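Local coordinates for protein thiamine pyrophosphokinase (Bacillus subtilis, PDB 3LM8) that catalyses the ATP-dependent pyrophosphorylation of thiamine to thiamine diphosphate, releasing AMP, and takes part in thiamine salvage, at residues Thr56-Glu59 with Arg60-Ile63. The protein carries 1 engineered substitution. Sequence-based numbering, arbitrary orientation.
Sequences TEQE and RRRI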
ATOM      1  N   THR A  56       7.964   4.382 -22.965  1.00 29.98           N
ATOM      2  CA  THR A  56       8.603   4.362 -24.277  1.00 38.55           C
ATOM      3  C   THR A  56       7.676   4.450 -25.490  1.00 46.22           C
ATOM      4  O   THR A  56       6.487   4.121 -25.429  1.00 44.53           O
ATOM      5  CB  THR A  56       9.510   3.101 -24.427  1.00 43.87           C
ATOM      6  OG1 THR A  56      10.875   3.483 -24.218  1.00 43.07           O
ATOM      7  CG2 THR A  56       9.370   2.456 -25.808  1.00 44.03           C
ATOM      8  N   GLU A  57       8.260   4.913 -26.591  1.00 58.06           N
ATOM      9  CA  GLU A  57       7.585   5.049 -27.876  1.00 59.45           C
ATOM     10  C   GLU A  57       6.758   3.804 -28.163  1.00 52.25           C
ATOM     11  O   GLU A  57       5.537   3.875 -28.310  1.00 43.18           O
ATOM     12  CB  GLU A  57       8.634   5.241 -28.977  1.00 62.92           C
ATOM     13  CG  GLU A  57       9.962   4.502 -28.706  1.00103.36           C
ATOM     14  CD  GLU A  57      11.100   5.440 -28.301  1.00 93.49           C
ATOM     15  OE1 GLU A  57      11.473   6.287 -29.137  1.00101.42           O
ATOM     16  OE2 GLU A  57      11.620   5.338 -27.164  1.00 68.81           O
ATOM     17  N   GLN A  58       7.431   2.662 -28.238  1.00 51.83           N
ATOM     18  CA  GLN A  58       6.749   1.404 -28.497  1.00 58.18           C
ATOM     19  C   GLN A  58       5.708   1.170 -27.396  1.00 48.75           C
ATOM     20  O   GLN A  58       4.537   0.914 -27.676  1.00 51.46           O
ATOM     21  CB  GLN A  58       7.763   0.257 -28.517  1.00 65.41           C
ATOM     22  CG  GLN A  58       7.330  -0.954 -29.338  1.00 76.60           C
ATOM     23  CD  GLN A  58       7.371  -0.694 -30.834  1.00 86.50           C
ATOM     24  OE1 GLN A  58       6.785   0.271 -31.325  1.00 87.45           O
ATOM     25  NE2 GLN A  58       8.062  -1.560 -31.567  1.00 89.71           N
ATOM     26  N   GLU A  59       6.144   1.282 -26.144  1.00 35.46           N
ATOM     27  CA  GLU A  59       5.270   1.078 -24.991  1.00 29.26           C
ATOM     28  C   GLU A  59       3.942   1.807 -25.115  1.00 33.08           C
ATOM     29  O   GLU A  59       2.907   1.290 -24.689  1.00 36.50           O
ATOM     30  CB  GLU A  59       5.988   1.503 -23.691  1.00 28.47           C
ATOM     31  CG  GLU A  59       6.836   0.389 -23.046  1.00 28.94           C
ATOM     32  CD  GLU A  59       7.760   0.873 -21.920  1.00 43.66           C
ATOM     33  OE1 GLU A  59       8.360   0.015 -21.231  1.00 46.85           O
ATOM     34  OE2 GLU A  59       7.899   2.100 -21.722  1.00 48.99           O
ATOM     35  N   ARG A  60       3.963   3.000 -25.697  1.00 33.78           N
ATOM     36  CA  ARG A  60       2.737   3.778 -25.847  1.00 42.08           C
ATOM     37  C   ARG A  60       1.886   3.112 -26.925  1.00 46.08           C
ATOM     38  O   ARG A  60       0.680   2.898 -26.748  1.00 40.32           O
ATOM     39  CB  ARG A  60       3.068   5.229 -26.233  1.00 43.67           C
ATOM     40  CG  ARG A  60       1.999   6.264 -25.846  1.00 47.63           C
ATOM     41  CD  ARG A  60       2.384   7.671 -26.315  1.00 53.16           C
ATOM     42  NE  ARG A  60       1.506   8.726 -25.798  1.00 63.65           N
ATOM     43  CZ  ARG A  60       0.187   8.784 -25.989  1.00 71.09           C
ATOM     44  NH1 ARG A  60      -0.517   9.788 -25.476  1.00 59.12           N
ATOM     45  NH2 ARG A  60      -0.435   7.838 -26.685  1.00 76.55           N
ATOM     46  N   ARG A  61       2.520   2.773 -28.041  1.00 52.16           N
ATOM     47  CA  ARG A  61       1.803   2.116 -29.122  1.00 49.06           C
ATOM     48  C   ARG A  61       1.178   0.833 -28.601  1.00 48.41           C
ATOM     49  O   ARG A  61      -0.006   0.570 -28.817  1.00 52.39           O
ATOM     50  CB  ARG A  61       2.748   1.795 -30.274  1.00 45.00           C
ATOM     51  CG  ARG A  61       3.292   3.013 -30.993  1.00 57.62           C
ATOM     52  CD  ARG A  61       3.523   2.659 -32.445  1.00 72.22           C
ATOM     53  NE  ARG A  61       4.141   1.342 -32.559  1.00 82.09           N
ATOM     54  CZ  ARG A  61       4.233   0.651 -33.689  1.00 88.15           C
ATOM     55  NH1 ARG A  61       4.817  -0.540 -33.688  1.00 90.07           N
ATOM     56  NH2 ARG A  61       3.738   1.145 -34.818  1.00 88.19           N
ATOM     57  N   ARG A  62       1.986   0.040 -27.907  1.00 39.79           N
ATOM     58  CA  ARG A  62       1.534  -1.221 -27.340  1.00 34.59           C
ATOM     59  C   ARG A  62       0.315  -1.011 -26.446  1.00 38.50           C
ATOM     60  O   ARG A  62      -0.615  -1.816 -26.460  1.00 35.87           O
ATOM     61  CB  ARG A  62       2.674  -1.866 -26.549  1.00 35.40           C
ATOM     62  CG  ARG A  62       2.434  -3.310 -26.158  1.00 59.16           C
ATOM     63  CD  ARG A  62       3.747  -3.979 -25.771  1.00 77.60           C
ATOM     64  NE  ARG A  62       4.684  -4.014 -26.894  1.00 87.16           N
ATOM     65  CZ  ARG A  62       5.946  -4.428 -26.808  1.00 95.96           C
ATOM     66  NH1 ARG A  62       6.437  -4.845 -25.649  1.00 99.47           N
ATOM     67  NH2 ARG A  62       6.719  -4.424 -27.885  1.00 99.74           N
ATOM     68  N   ILE A  63       0.307   0.072 -25.674  1.00 32.23           N
ATOM     69  CA  ILE A  63      -0.837   0.335 -24.815  1.00 30.99           C
ATOM     70  C   ILE A  63      -2.050   0.637 -25.684  1.00 32.63           C
ATOM     71  O   ILE A  63      -3.100   0.023 -25.527  1.00 38.56           O
ATOM     72  CB  ILE A  63      -0.594   1.535 -23.858  1.00 26.33           C
ATOM     73  CG1 ILE A  63       0.370   1.135 -22.741  1.00 34.00           C
ATOM     74  CG2 ILE A  63      -1.908   1.991 -23.238  1.00 10.06           C
ATOM     75  CD1 ILE A  63       0.622   2.244 -21.727  1.00 27.01           C
TER
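Arg60 N bonds to Thr56 O at 2.8 Å, the first of four i to i+4 backbone hydrogen bonds that join the two segments at the N-cap and first two turns of helix 57-66. Arg61 N bonds to Glu57 O at 3.2 Å. Arg62 N meets Gln58 O at 2.7 Å and nearly straight, with an N-H...O angle of 174°. Ile63 N closes the series on Glu59 O at 3.0 Å.

Thr56 sits at the N-cap, but its side chain makes no capping bond. Instead, Glu59 reaches back and takes the N-H of Thr56, with 2.6 Å between Thr56 N and Glu59 OE2. This is the reciprocal half of a capping box alone. Thr56 N meets OE2 on the anti side, 20° out of the carboxylate plane. OE1 forms a salt bridge with Lys33.

Gln58 and Arg61 pair on the exposed side. Gln58 OE1 accepts hydrogen bonds from both Arg61 NE (3.1 Å) and Arg61 NH1, approaching the guanidinium obliquely. Both bonds are weak and bent, and the amide and guanidinium planes are 20° apart. Arg61 reaches the amide because its chain bends at chi2 and again at chi3. Arg62 NH2 passes obliquely by Gln58 CG at 3.8 Å.

Arg60 leads away from the first turn, to a salt bridge with Glu64 and a cation-pi contact with Phe52. Ile63 is buried against helix 33-41, on Thr35, Val36 and Leu39.

The helix belongs to the beta-alpha-beta unit of strands 47-49 and 71-73 in the catalytic domain. Its start is tied by a carboxylate shared between a backbone N-H and a lysine. That negative group near the helix N-terminus probably also interacts favourably with the helix dipole, whereas the Gln58-Arg61 pair adds only a weak polar link at the surface.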